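Galectin (Xenopus laevis, PDB 3WUC) probably binds beta-galactosides such as lactose, as a proto-type galectin of frog skin built on a beta-sandwich carbohydrate-recognition domain. Local coordinates at residues B[51-56]-B[62-67]; B[75-80]-B[109-114]; B[94-99]-B[116-121]. All coordinates share one frame; numbering follows the deposited sequence. Where two conformers were deposited one is given.

How the contacts relate
The three contacts sample the galectin beta-sandwich from its sugar-binding face to its far end. Contacts 1 and 2, with centres 10 Å apart, share the bound sugars: R53 bonds to both and N66 to the galactose from contact 1, E76 to both from contact 2. Strand 62-69 pairs with strand 72-79 between them, L65 N lying 2.8 Å from K77 O and I63 O 2.8 Å from E79 N. Contact 2 then crosses from that sheet to the other, where it meets contact 3, its centre 14 Å away, with C114 N 3.0 Å from D98 O. Contact 3 lies about 20 Å from contact 1, centre to centre, across the middle of the chain and remote from the sugar.

Contact 1: B[51-56]-B[62-67]; sequences NPRFEY and TIVLNS. With GAL (beta-D-galactopyranose), chain D; GLC (alpha-D-glucopyranose), chain C.
R53 lays its side chain across V64 in an antiparallel beta hairpin of the galectin sandwich, where strands 45-53 and 62-69 build part of the carbohydrate-binding face. In the tight part, the ladder itself, N51 faces V64 and R53 faces T62 in hydrogen-bonded pairs, the straightest bond running from V64 N to N51 O (3.1 Å, 172°). Between them P52 and I63 form a non-hydrogen-bonded pair, P52 CB lying 4.3 Å from I63 CG1. Proline suits this place because the missing N-H is not needed for the pairing with strand 62-69, and its ring, with the isoleucine, turns to the apolar side, where F84 packs on both.

On the opposite face R53 and N51 turn their polar ends to the sugar, with V64 as an apolar floor under the arginine. The flat guanidinium of R53 is sandwiched: Y56 CD2 lies over the centre of one face and V64 CG2 over the other, nearer the rim. These partners hold its plane in place, and the N-H groups point out from the edge. NE and NH2 both donate to N51 OD1, close to the guanidinium plane, NE at 2.8 Å. N51, itself at the pocket with OD1 3.1 Å from GAL O4, thereby fixes the guanidinium's rotation and is steadied in turn by F35 and R34, while D59 forms a salt bridge with NH1. The arginine thus bridges the two sugars: NH1 bonds to GLC O3 (2.6 Å) and NH2 to GAL O4 (2.9 Å).

Packing slackens toward the corner at F54 and E55, where the chain leaves the ladder and the exposed E55 points away. On the other strand, N66 CG is set anti to its backbone N (chi1 -152°), which carries the amide to the sugar; N66 ND2 meets GAL O6 at 2.8 Å and 168°.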
loop_
_atom_site.group_PDB
_atom_site.type_symbol
_atom_site.label_atom_id
_atom_site.label_comp_id
_atom_site.label_asym_id
_atom_site.label_seq_id
_atom_site.Cartn_x
_atom_site.Cartn_y
_atom_site.Cartn_z
ATOM N N ASN B 51 -8.011 22.519 -1.518
ATOM C CA ASN B 51 -7.534 23.261 -0.436
ATOM C C ASN B 51 -8.471 23.240 0.810
ATOM O O ASN B 51 -9.220 24.176 1.073
ATOM C CB ASN B 51 -7.259 24.699 -0.876
ATOM C CG ASN B 51 -6.542 25.585 0.168
ATOM O OD1 ASN B 51 -6.835 26.837 0.152
ATOM N ND2 ASN B 51 -5.693 25.056 1.056
ATOM N N PRO B 52 -8.442 22.155 1.573
ATOM C CA PRO B 52 -9.210 22.225 2.803
ATOM C C PRO B 52 -8.668 23.275 3.767
ATOM O O PRO B 52 -7.498 23.366 4.031
ATOM C CB PRO B 52 -9.078 20.796 3.360
ATOM C CG PRO B 52 -8.681 19.892 2.197
ATOM C CD PRO B 52 -7.793 20.859 1.395
ATOM N N ARG B 53 -9.591 24.156 4.248
ATOM C CA ARG B 53 -9.288 25.269 5.127
ATOM C C ARG B 53 -9.940 25.066 6.481
ATOM O O ARG B 53 -11.182 25.028 6.573
ATOM C CB ARG B 53 -9.835 26.551 4.583
ATOM C CG ARG B 53 -9.067 26.904 3.266
ATOM C CD ARG B 53 -9.754 27.992 2.427
ATOM N NE ARG B 53 -8.908 28.357 1.275
ATOM C CZ ARG B 53 -8.986 29.523 0.601
ATOM N NH1 ARG B 53 -9.946 30.432 0.911
ATOM N NH2 ARG B 53 -8.161 29.743 -0.378
ATOM N N PHE B 54 -9.072 24.919 7.457
ATOM C CA PHE B 54 -9.525 24.901 8.865
ATOM C C PHE B 54 -10.062 26.322 9.220
ATOM O O PHE B 54 -11.208 26.473 9.674
ATOM C CB PHE B 54 -8.418 24.398 9.815
ATOM C CG PHE B 54 -7.990 23.024 9.521
ATOM C CD1 PHE B 54 -8.725 21.956 9.979
ATOM C CD2 PHE B 54 -6.852 22.784 8.750
ATOM C CE1 PHE B 54 -8.311 20.640 9.725
ATOM C CE2 PHE B 54 -6.453 21.481 8.485
ATOM C CZ PHE B 54 -7.204 20.416 9.005
ATOM N N GLU B 55 -9.228 27.318 9.035
ATOM C CA GLU B 55 -9.626 28.726 9.104
ATOM C C GLU B 55 -8.696 29.576 8.256
ATOM O O GLU B 55 -7.555 29.761 8.596
ATOM C CB GLU B 55 -9.600 29.173 10.588
ATOM C CG GLU B 55 -10.684 30.167 10.942
ATOM C CD GLU B 55 -10.875 30.325 12.445
ATOM O OE1 GLU B 55 -10.471 31.392 12.959
ATOM O OE2 GLU B 55 -11.396 29.384 13.114
ATOM N N TYR B 56 -9.216 30.097 7.159
ATOM C CA TYR B 56 -8.453 30.938 6.268
ATOM C C TYR B 56 -9.398 31.817 5.530
ATOM O O TYR B 56 -10.411 31.384 5.011
ATOM C CB TYR B 56 -7.617 30.055 5.327
ATOM C CG TYR B 56 -6.714 30.781 4.398
ATOM C CD1 TYR B 56 -5.420 31.047 4.783
ATOM C CD2 TYR B 56 -7.159 31.177 3.145
ATOM C CE1 TYR B 56 -4.600 31.721 3.949
ATOM C CE2 TYR B 56 -6.335 31.867 2.269
ATOM C CZ TYR B 56 -5.036 32.104 2.701
ATOM O OH TYR B 56 -4.132 32.765 1.953
ATOM N N THR B 62 -13.911 24.359 5.621
ATOM C CA THR B 62 -14.469 24.373 4.284
ATOM C C THR B 62 -13.373 23.975 3.286
ATOM O O THR B 62 -12.236 24.431 3.486
ATOM C CB THR B 62 -14.961 25.793 3.927
ATOM O OG1 THR B 62 -16.039 26.125 4.817
ATOM C CG2 THR B 62 -15.526 25.850 2.587
ATOM N N ILE B 63 -13.774 23.148 2.310
ATOM C CA ILE B 63 -12.898 22.829 1.183
ATOM C C ILE B 63 -13.092 23.867 0.105
ATOM O O ILE B 63 -14.199 24.063 -0.436
ATOM C CB ILE B 63 -13.121 21.416 0.642
ATOM C CG1 ILE B 63 -13.024 20.402 1.755
ATOM C CG2 ILE B 63 -12.087 21.105 -0.404
ATOM C CD1 ILE B 63 -13.344 18.983 1.349
ATOM N N VAL B 64 -11.963 24.508 -0.324
ATOM C CA VAL B 64 -11.911 25.340 -1.488
ATOM C C VAL B 64 -11.242 24.587 -2.621
ATOM O O VAL B 64 -10.099 24.074 -2.388
ATOM C CB VAL B 64 -11.176 26.665 -1.179
ATOM C CG1 VAL B 64 -10.841 27.417 -2.442
ATOM C CG2 VAL B 64 -12.032 27.557 -0.282
ATOM N N LEU B 65 -11.912 24.475 -3.751
ATOM C CA LEU B 65 -11.305 23.972 -4.985
ATOM C C LEU B 65 -11.185 25.121 -5.998
ATOM O O LEU B 65 -12.061 25.980 -6.133
ATOM C CB LEU B 65 -12.076 22.830 -5.605
ATOM C CG LEU B 65 -12.393 21.581 -4.790
ATOM C CD1 LEU B 65 -13.193 20.727 -5.709
ATOM C CD2 LEU B 65 -11.192 20.819 -4.188
ATOM N N ASN B 66 -10.074 25.126 -6.746
ATOM C CA ASN B 66 -9.987 26.116 -7.821
ATOM C C ASN B 66 -9.059 25.561 -8.875
ATOM O O ASN B 66 -8.492 24.494 -8.700
ATOM C CB ASN B 66 -9.453 27.469 -7.265
ATOM C CG ASN B 66 -9.947 28.659 -8.061
ATOM O OD1 ASN B 66 -10.444 28.539 -9.185
ATOM N ND2 ASN B 66 -9.729 29.848 -7.450
ATOM N N SER B 67 -8.972 26.294 -9.968
ATOM C CA SER B 67 -7.973 26.076 -11.002
ATOM C C SER B 67 -7.123 27.327 -11.128
ATOM O O SER B 67 -7.464 28.387 -10.676
ATOM C CB SER B 67 -8.690 25.798 -12.296
ATOM O OG SER B 67 -9.670 26.792 -12.618
HETATM C C1 GAL D . -6.288 32.382 -2.311
HETATM C C2 GAL D . -5.136 31.767 -1.564
HETATM C C3 GAL D . -4.400 30.777 -2.439
HETATM C C4 GAL D . -5.400 29.787 -3.027
HETATM C C5 GAL D . -6.530 30.580 -3.723
HETATM C C6 GAL D . -7.561 29.624 -4.286
HETATM O O2 GAL D . -4.223 32.851 -1.258
HETATM O O3 GAL D . -3.315 30.204 -1.764
HETATM O O4 GAL D . -5.879 28.885 -1.998
HETATM O O5 GAL D . -7.170 31.390 -2.750
HETATM O O6 GAL D . -8.667 30.298 -4.865
HETATM C C1 GLC C . -10.065 36.001 -1.333
HETATM C C2 GLC C . -10.507 34.540 -1.152
HETATM C C3 GLC C . -9.245 33.725 -0.840
HETATM C C4 GLC C . -8.089 33.898 -1.832
HETATM C C5 GLC C . -7.794 35.394 -2.022
HETATM C C6 GLC C . -6.807 35.602 -3.176
HETATM O O1 GLC C . -9.606 36.382 -0.061
HETATM O O2 GLC C . -11.409 34.442 -0.070
HETATM O O3 GLC C . -9.664 32.342 -0.895
HETATM O O4 GLC C . -6.927 33.194 -1.332
HETATM O O5 GLC C . -9.026 36.112 -2.291
HETATM O O6 GLC C . -7.063 35.062 -4.510
#

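Contact 2: B[75-80]-B[109-114]; sequences IEKKET and EIPFTC. With GLC (alpha-D-glucopyranose), chain C; GAL (beta-D-galactopyranose), chain D; MLA (malonic acid), chain H.
K77 stretches from its strand to P111, its ammonium NZ donating a hydrogen bond to the backbone carbonyl P111 O at 2.9 Å. The donor stands tilted 34° from the carbonyl plane. On the way the aliphatic part of the lysine passes the rim of F112: CD lies at the ring's edge, 4.0 Å from CD1. A lysine suits this span between the strands, since its methylenes pack on an aromatic while its charged end reaches a polar atom. Farther along, E79 bends at its second torsion, bringing its carboxylate toward I110, though the exact approach is doubtful because the I110 side chain has a second conformer; E79 OE1 accepts a hydrogen bond from A81 N.

Next comes a malonic acid, probably from the crystallisation liquor. K77 NZ also bonds to its O1B (3.0 Å), and T113 N donates almost straight to O1A (2.8 Å, 173°), with R115 completing the site. What sets the lysine there is a fully extended chain whose first step places CG anti to the backbone N (chi1 178°). The adjacent E76 leads the other way and takes part in the glycan pocket, where its OE2 accepts hydrogen bonds from GLC O3 and GAL O6.

The axes of the short strands 77-79 and 109-113 run nearly antiparallel and come within 9.5 Å, in different sheets of the sandwich; strand 62-69 flanks the first, with L65 packing on I110 and F112, and strand 99-103 pairs with the second.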
loop_
_atom_site.group_PDB
_atom_site.type_symbol
_atom_site.label_atom_id
_atom_site.label_comp_id
_atom_site.label_asym_id
_atom_site.label_seq_id
_atom_site.Cartn_x
_atom_site.Cartn_y
_atom_site.Cartn_z
ATOM N N ILE B 75 -12.477 30.810 -10.579
ATOM C CA ILE B 75 -13.518 30.986 -9.522
ATOM C C ILE B 75 -13.503 29.795 -8.530
ATOM O O ILE B 75 -13.514 28.676 -8.984
ATOM C CB ILE B 75 -14.907 31.091 -10.230
ATOM C CG1 ILE B 75 -14.945 32.292 -11.155
ATOM C CG2 ILE B 75 -15.983 31.151 -9.210
ATOM C CD1 ILE B 75 -16.178 32.384 -11.978
ATOM N N GLU B 76 -13.515 30.114 -7.263
ATOM C CA GLU B 76 -13.486 29.095 -6.207
ATOM C C GLU B 76 -14.801 28.324 -6.201
ATOM O O GLU B 76 -15.904 28.872 -6.338
ATOM C CB GLU B 76 -13.268 29.712 -4.884
ATOM C CG GLU B 76 -11.860 30.202 -4.632
ATOM C CD GLU B 76 -11.629 30.986 -3.380
ATOM O OE1 GLU B 76 -12.556 31.243 -2.534
ATOM O OE2 GLU B 76 -10.453 31.289 -3.174
ATOM N N LYS B 77 -14.708 27.034 -5.987
ATOM C CA LYS B 77 -15.849 26.176 -5.634
ATOM C C LYS B 77 -15.669 25.729 -4.202
ATOM O O LYS B 77 -14.596 25.307 -3.757
ATOM C CB LYS B 77 -15.816 24.979 -6.566
ATOM C CG LYS B 77 -16.959 23.988 -6.219
ATOM C CD LYS B 77 -16.948 22.787 -7.148
ATOM C CE LYS B 77 -18.238 21.986 -6.988
ATOM N NZ LYS B 77 -18.496 21.166 -8.199
ATOM N N LYS B 78 -16.708 25.831 -3.386
ATOM C CA LYS B 78 -16.552 25.511 -1.995
ATOM C C LYS B 78 -17.448 24.323 -1.631
ATOM O O LYS B 78 -18.582 24.216 -2.162
ATOM C CB LYS B 78 -16.892 26.701 -1.116
ATOM C CG LYS B 78 -16.044 27.943 -1.404
ATOM C CD LYS B 78 -16.392 29.106 -0.501
ATOM C CE LYS B 78 -15.659 30.389 -0.819
ATOM N NZ LYS B 78 -15.565 31.310 0.359
ATOM N N GLU B 79 -16.929 23.465 -0.803
ATOM C CA GLU B 79 -17.623 22.242 -0.295
ATOM C C GLU B 79 -17.550 22.295 1.258
ATOM O O GLU B 79 -16.506 22.492 1.911
ATOM C CB GLU B 79 -16.902 20.990 -0.812
ATOM C CG GLU B 79 -17.271 19.638 -0.258
ATOM C CD GLU B 79 -18.764 19.327 -0.392
ATOM O OE1 GLU B 79 -19.415 19.051 0.652
ATOM O OE2 GLU B 79 -19.262 19.457 -1.536
ATOM N N THR B 80 -18.713 22.007 1.867
ATOM C CA THR B 80 -18.863 22.116 3.272
ATOM C C THR B 80 -18.487 20.814 3.983
ATOM O O THR B 80 -18.231 20.852 5.153
ATOM C CB THR B 80 -20.352 22.413 3.660
ATOM O OG1 THR B 80 -21.235 21.446 3.083
ATOM C CG2 THR B 80 -20.776 23.646 3.090
ATOM N N GLU B 109 -17.741 12.365 -2.746
ATOM C CA GLU B 109 -16.993 12.791 -3.922
ATOM C C GLU B 109 -17.391 14.204 -4.290
ATOM O O GLU B 109 -18.528 14.698 -4.057
ATOM C CB GLU B 109 -17.321 11.922 -5.082
ATOM C CG GLU B 109 -17.306 10.467 -4.865
ATOM C CD GLU B 109 -17.806 9.751 -6.100
ATOM O OE1 GLU B 109 -18.489 10.385 -6.956
ATOM O OE2 GLU B 109 -17.463 8.555 -6.218
ATOM N N ILE B 110 -16.427 14.918 -4.823
ATOM C CA ILE B 110 -16.640 16.276 -5.265
ATOM C C ILE B 110 -16.303 16.300 -6.749
ATOM O O ILE B 110 -15.157 16.083 -7.104
ATOM C CB ILE B 110 -15.727 17.185 -4.466
ATOM C CG1 ILE B 110 -15.912 16.856 -2.996
ATOM C CG2 ILE B 110 -16.019 18.666 -4.729
ATOM C CD1 ILE B 110 -17.350 17.053 -2.622
ATOM N N PRO B 111 -17.281 16.573 -7.632
ATOM C CA PRO B 111 -16.928 16.740 -9.082
ATOM C C PRO B 111 -16.226 18.071 -9.293
ATOM O O PRO B 111 -16.522 19.071 -8.614
ATOM C CB PRO B 111 -18.291 16.687 -9.814
ATOM C CG PRO B 111 -19.274 17.058 -8.746
ATOM C CD PRO B 111 -18.747 16.733 -7.366
ATOM N N PHE B 112 -15.277 18.100 -10.201
ATOM C CA PHE B 112 -14.629 19.338 -10.539
ATOM C C PHE B 112 -14.322 19.267 -12.018
ATOM O O PHE B 112 -13.379 18.597 -12.481
ATOM C CB PHE B 112 -13.348 19.598 -9.664
ATOM C CG PHE B 112 -12.876 20.991 -9.685
ATOM C CD1 PHE B 112 -13.646 22.080 -9.271
ATOM C CD2 PHE B 112 -11.641 21.284 -10.242
ATOM C CE1 PHE B 112 -13.224 23.395 -9.338
ATOM C CE2 PHE B 112 -11.175 22.578 -10.273
ATOM C CZ PHE B 112 -11.962 23.673 -9.868
ATOM N N THR B 113 -15.112 19.968 -12.839
ATOM C CA THR B 113 -14.945 19.844 -14.287
ATOM C C THR B 113 -13.622 20.477 -14.709
ATOM O O THR B 113 -13.230 21.511 -14.117
ATOM C CB THR B 113 -16.075 20.635 -15.015
ATOM O OG1 THR B 113 -17.321 20.123 -14.590
ATOM C CG2 THR B 113 -15.979 20.459 -16.477
ATOM N N CYS B 114 -12.927 19.881 -15.707
ATOM C CA CYS B 114 -11.720 20.475 -16.218
ATOM C C CYS B 114 -12.052 21.874 -16.809
ATOM O O CYS B 114 -12.905 21.929 -17.699
ATOM C CB CYS B 114 -11.076 19.644 -17.285
ATOM S SG CYS B 114 -10.254 18.174 -16.617
HETATM C C1 GLC C . -10.065 36.001 -1.333
HETATM C C2 GLC C . -10.507 34.540 -1.152
HETATM C C3 GLC C . -9.245 33.725 -0.840
HETATM C C4 GLC C . -8.089 33.898 -1.832
HETATM C C5 GLC C . -7.794 35.394 -2.022
HETATM C C6 GLC C . -6.807 35.602 -3.176
HETATM O O1 GLC C . -9.606 36.382 -0.061
HETATM O O2 GLC C . -11.409 34.442 -0.070
HETATM O O3 GLC C . -9.664 32.342 -0.895
HETATM O O4 GLC C . -6.927 33.194 -1.332
HETATM O O5 GLC C . -9.026 36.112 -2.291
HETATM O O6 GLC C . -7.063 35.062 -4.510
HETATM C C1 GAL D . -6.288 32.382 -2.311
HETATM C C2 GAL D . -5.136 31.767 -1.564
HETATM C C3 GAL D . -4.400 30.777 -2.439
HETATM C C4 GAL D . -5.400 29.787 -3.027
HETATM C C5 GAL D . -6.530 30.580 -3.723
HETATM C C6 GAL D . -7.561 29.624 -4.286
HETATM O O2 GAL D . -4.223 32.851 -1.258
HETATM O O3 GAL D . -3.315 30.204 -1.764
HETATM O O4 GAL D . -5.879 28.885 -1.998
HETATM O O5 GAL D . -7.170 31.390 -2.750
HETATM O O6 GAL D . -8.667 30.298 -4.865
HETATM C C1 MLA H . -17.248 22.666 -11.347
HETATM O O1A MLA H . -17.228 21.484 -11.768
HETATM O O1B MLA H . -18.200 23.020 -10.579
HETATM C C2 MLA H . -16.247 23.705 -11.920
HETATM C C3 MLA H . -16.918 24.616 -12.976
HETATM O O3A MLA H . -18.012 24.279 -13.461
HETATM O O3B MLA H . -16.374 25.658 -13.397
#

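Contact 3: B[94-99]-B[116-121]; sequences FDFEDC and FPIEVI
F96 presents a ring face to I121, and this CH-pi contact dominates the meeting of strand 89-96 with the start of strand 120-127 and the loop before it. I121 CD1 sits 3.6 Å from the ring centroid and only 6° off the ring normal, so the methyl is almost exactly centred. I121 CG1 follows at 3.8 Å from F96 CZ, spreading the contact toward the far end of the ring. The phenylalanine gets there because its CG lies anti to the backbone N (chi1 -177°), throwing the ring across to the other segment. Isoleucine suits the facing position, its slim, methyl-ended branch lying flat against an aromatic surface.

A second apolar contact comes from I118, whose CG2 branch approaches F96 CE1 at 4.1 Å. Both isoleucines are buried and rest also on I47, so the ring belongs to the hydrophobic filling of the galectin sandwich near one of its ends.

Backbone atoms make up the third group. CA of V120 lies at the ring edge, 4.0 Å from F96 CE2. The carbonyls of the bend approach obliquely, E119 O reaching CE2 at 3.6 Å.

The charged groups at the margin meet through a third residue. D98 OD1 and E119 OE2 are 4.8 Å apart, and K18 forms a salt bridge with each, which probably offsets the repulsion of two like charges.

The contact joins the two sheets: strand 89-96 lies between strands 20-28 and 99-103 in the five-stranded sheet, while strand 120-127 runs beside strand 36-39 in the other, whose L39 also packs against I121.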
loop_
_atom_site.group_PDB
_atom_site.type_symbol
_atom_site.label_atom_id
_atom_site.label_comp_id
_atom_site.label_asym_id
_atom_site.label_seq_id
_atom_site.Cartn_x
_atom_site.Cartn_y
_atom_site.Cartn_z
ATOM N N PHE B 94 -7.855 11.236 -6.535
ATOM C CA PHE B 94 -8.321 12.067 -7.663
ATOM C C PHE B 94 -8.461 11.214 -8.888
ATOM O O PHE B 94 -7.467 10.656 -9.348
ATOM C CB PHE B 94 -7.319 13.204 -7.916
ATOM C CG PHE B 94 -7.053 14.093 -6.727
ATOM C CD1 PHE B 94 -6.194 13.789 -5.737
ATOM C CD2 PHE B 94 -7.777 15.288 -6.632
ATOM C CE1 PHE B 94 -5.978 14.583 -4.619
ATOM C CE2 PHE B 94 -7.535 16.139 -5.514
ATOM C CZ PHE B 94 -6.684 15.792 -4.576
ATOM N N ASP B 95 -9.648 11.106 -9.433
ATOM C CA ASP B 95 -9.925 10.369 -10.666
ATOM C C ASP B 95 -9.836 11.371 -11.814
ATOM O O ASP B 95 -10.580 12.328 -11.823
ATOM C CB ASP B 95 -11.364 9.821 -10.700
ATOM C CG ASP B 95 -11.647 8.800 -9.720
ATOM O OD1 ASP B 95 -10.662 8.271 -9.151
ATOM O OD2 ASP B 95 -12.904 8.547 -9.504
ATOM N N PHE B 96 -8.888 11.229 -12.712
ATOM C CA PHE B 96 -8.740 12.149 -13.807
ATOM C C PHE B 96 -9.580 11.739 -15.012
ATOM O O PHE B 96 -9.354 10.671 -15.609
ATOM C CB PHE B 96 -7.291 12.184 -14.148
ATOM C CG PHE B 96 -6.900 13.153 -15.235
ATOM C CD1 PHE B 96 -7.587 14.303 -15.455
ATOM C CD2 PHE B 96 -5.767 12.888 -15.967
ATOM C CE1 PHE B 96 -7.185 15.212 -16.489
ATOM C CE2 PHE B 96 -5.296 13.758 -16.963
ATOM C CZ PHE B 96 -6.016 14.951 -17.231
ATOM N N GLU B 97 -10.592 12.590 -15.336
ATOM C CA GLU B 97 -11.465 12.427 -16.488
ATOM C C GLU B 97 -11.758 13.857 -16.919
ATOM O O GLU B 97 -11.321 14.840 -16.254
ATOM C CB GLU B 97 -12.750 11.653 -16.118
ATOM C CG GLU B 97 -12.492 10.278 -15.532
ATOM C CD GLU B 97 -12.059 9.226 -16.518
ATOM O OE1 GLU B 97 -11.940 9.543 -17.707
ATOM O OE2 GLU B 97 -11.801 8.060 -16.103
ATOM N N ASP B 98 -12.573 14.015 -17.988
ATOM C CA ASP B 98 -13.057 15.323 -18.337
ATOM C C ASP B 98 -13.641 16.061 -17.189
ATOM O O ASP B 98 -13.529 17.304 -17.073
ATOM C CB ASP B 98 -14.142 15.202 -19.474
ATOM C CG ASP B 98 -13.516 14.724 -20.824
ATOM O OD1 ASP B 98 -12.280 14.778 -21.014
ATOM O OD2 ASP B 98 -14.277 14.349 -21.736
ATOM N N CYS B 99 -14.332 15.341 -16.309
ATOM C CA CYS B 99 -14.728 15.847 -14.999
ATOM C C CYS B 99 -13.894 15.101 -13.960
ATOM O O CYS B 99 -13.983 13.860 -13.928
ATOM C CB CYS B 99 -16.154 15.576 -14.737
ATOM S SG CYS B 99 -16.745 16.393 -13.225
ATOM N N PHE B 116 -9.915 23.914 -18.306
ATOM C CA PHE B 116 -9.125 24.103 -19.543
ATOM C C PHE B 116 -8.748 22.740 -20.101
ATOM O O PHE B 116 -8.756 21.780 -19.340
ATOM C CB PHE B 116 -7.895 25.020 -19.345
ATOM C CG PHE B 116 -6.930 24.590 -18.250
ATOM C CD1 PHE B 116 -5.893 23.705 -18.510
ATOM C CD2 PHE B 116 -7.079 25.043 -16.945
ATOM C CE1 PHE B 116 -5.018 23.307 -17.477
ATOM C CE2 PHE B 116 -6.194 24.685 -15.957
ATOM C CZ PHE B 116 -5.197 23.792 -16.220
ATOM N N PRO B 117 -8.484 22.607 -21.413
ATOM C CA PRO B 117 -8.166 21.321 -21.963
ATOM C C PRO B 117 -6.834 20.801 -21.400
ATOM O O PRO B 117 -5.824 21.566 -21.283
ATOM C CB PRO B 117 -8.082 21.578 -23.478
ATOM C CG PRO B 117 -9.082 22.685 -23.678
ATOM C CD PRO B 117 -8.828 23.562 -22.508
ATOM N N ILE B 118 -6.871 19.564 -20.949
ATOM C CA ILE B 118 -5.643 18.909 -20.429
ATOM C C ILE B 118 -5.743 17.419 -20.634
ATOM O O ILE B 118 -6.735 16.847 -20.403
ATOM C CB ILE B 118 -5.394 19.259 -18.951
ATOM C CG1 ILE B 118 -4.084 18.621 -18.448
ATOM C CG2 ILE B 118 -6.615 18.875 -18.144
ATOM C CD1 ILE B 118 -3.612 19.264 -17.152
ATOM N N GLU B 119 -4.696 16.783 -21.136
ATOM C CA GLU B 119 -4.722 15.343 -21.374
ATOM C C GLU B 119 -3.795 14.591 -20.418
ATOM O O GLU B 119 -3.952 13.434 -20.271
ATOM C CB GLU B 119 -4.392 14.971 -22.815
ATOM C CG GLU B 119 -5.634 15.232 -23.739
ATOM C CD GLU B 119 -6.946 14.475 -23.268
ATOM O OE1 GLU B 119 -6.960 13.198 -23.105
ATOM O OE2 GLU B 119 -8.000 15.133 -23.067
ATOM N N VAL B 120 -2.846 15.280 -19.820
ATOM C CA VAL B 120 -1.867 14.647 -18.892
ATOM C C VAL B 120 -1.620 15.565 -17.744
ATOM O O VAL B 120 -1.291 16.741 -17.920
ATOM C CB VAL B 120 -0.541 14.296 -19.602
ATOM C CG1 VAL B 120 0.430 13.615 -18.656
ATOM C CG2 VAL B 120 -0.777 13.426 -20.806
ATOM N N ILE B 121 -1.766 15.046 -16.531
ATOM C CA ILE B 121 -1.305 15.711 -15.315
ATOM C C ILE B 121 0.059 15.279 -14.958
ATOM O O ILE B 121 0.351 14.095 -14.735
ATOM C CB ILE B 121 -2.274 15.425 -14.090
ATOM C CG1 ILE B 121 -3.641 16.077 -14.483
ATOM C CG2 ILE B 121 -1.694 15.912 -12.752
ATOM C CD1 ILE B 121 -4.680 15.680 -13.520
#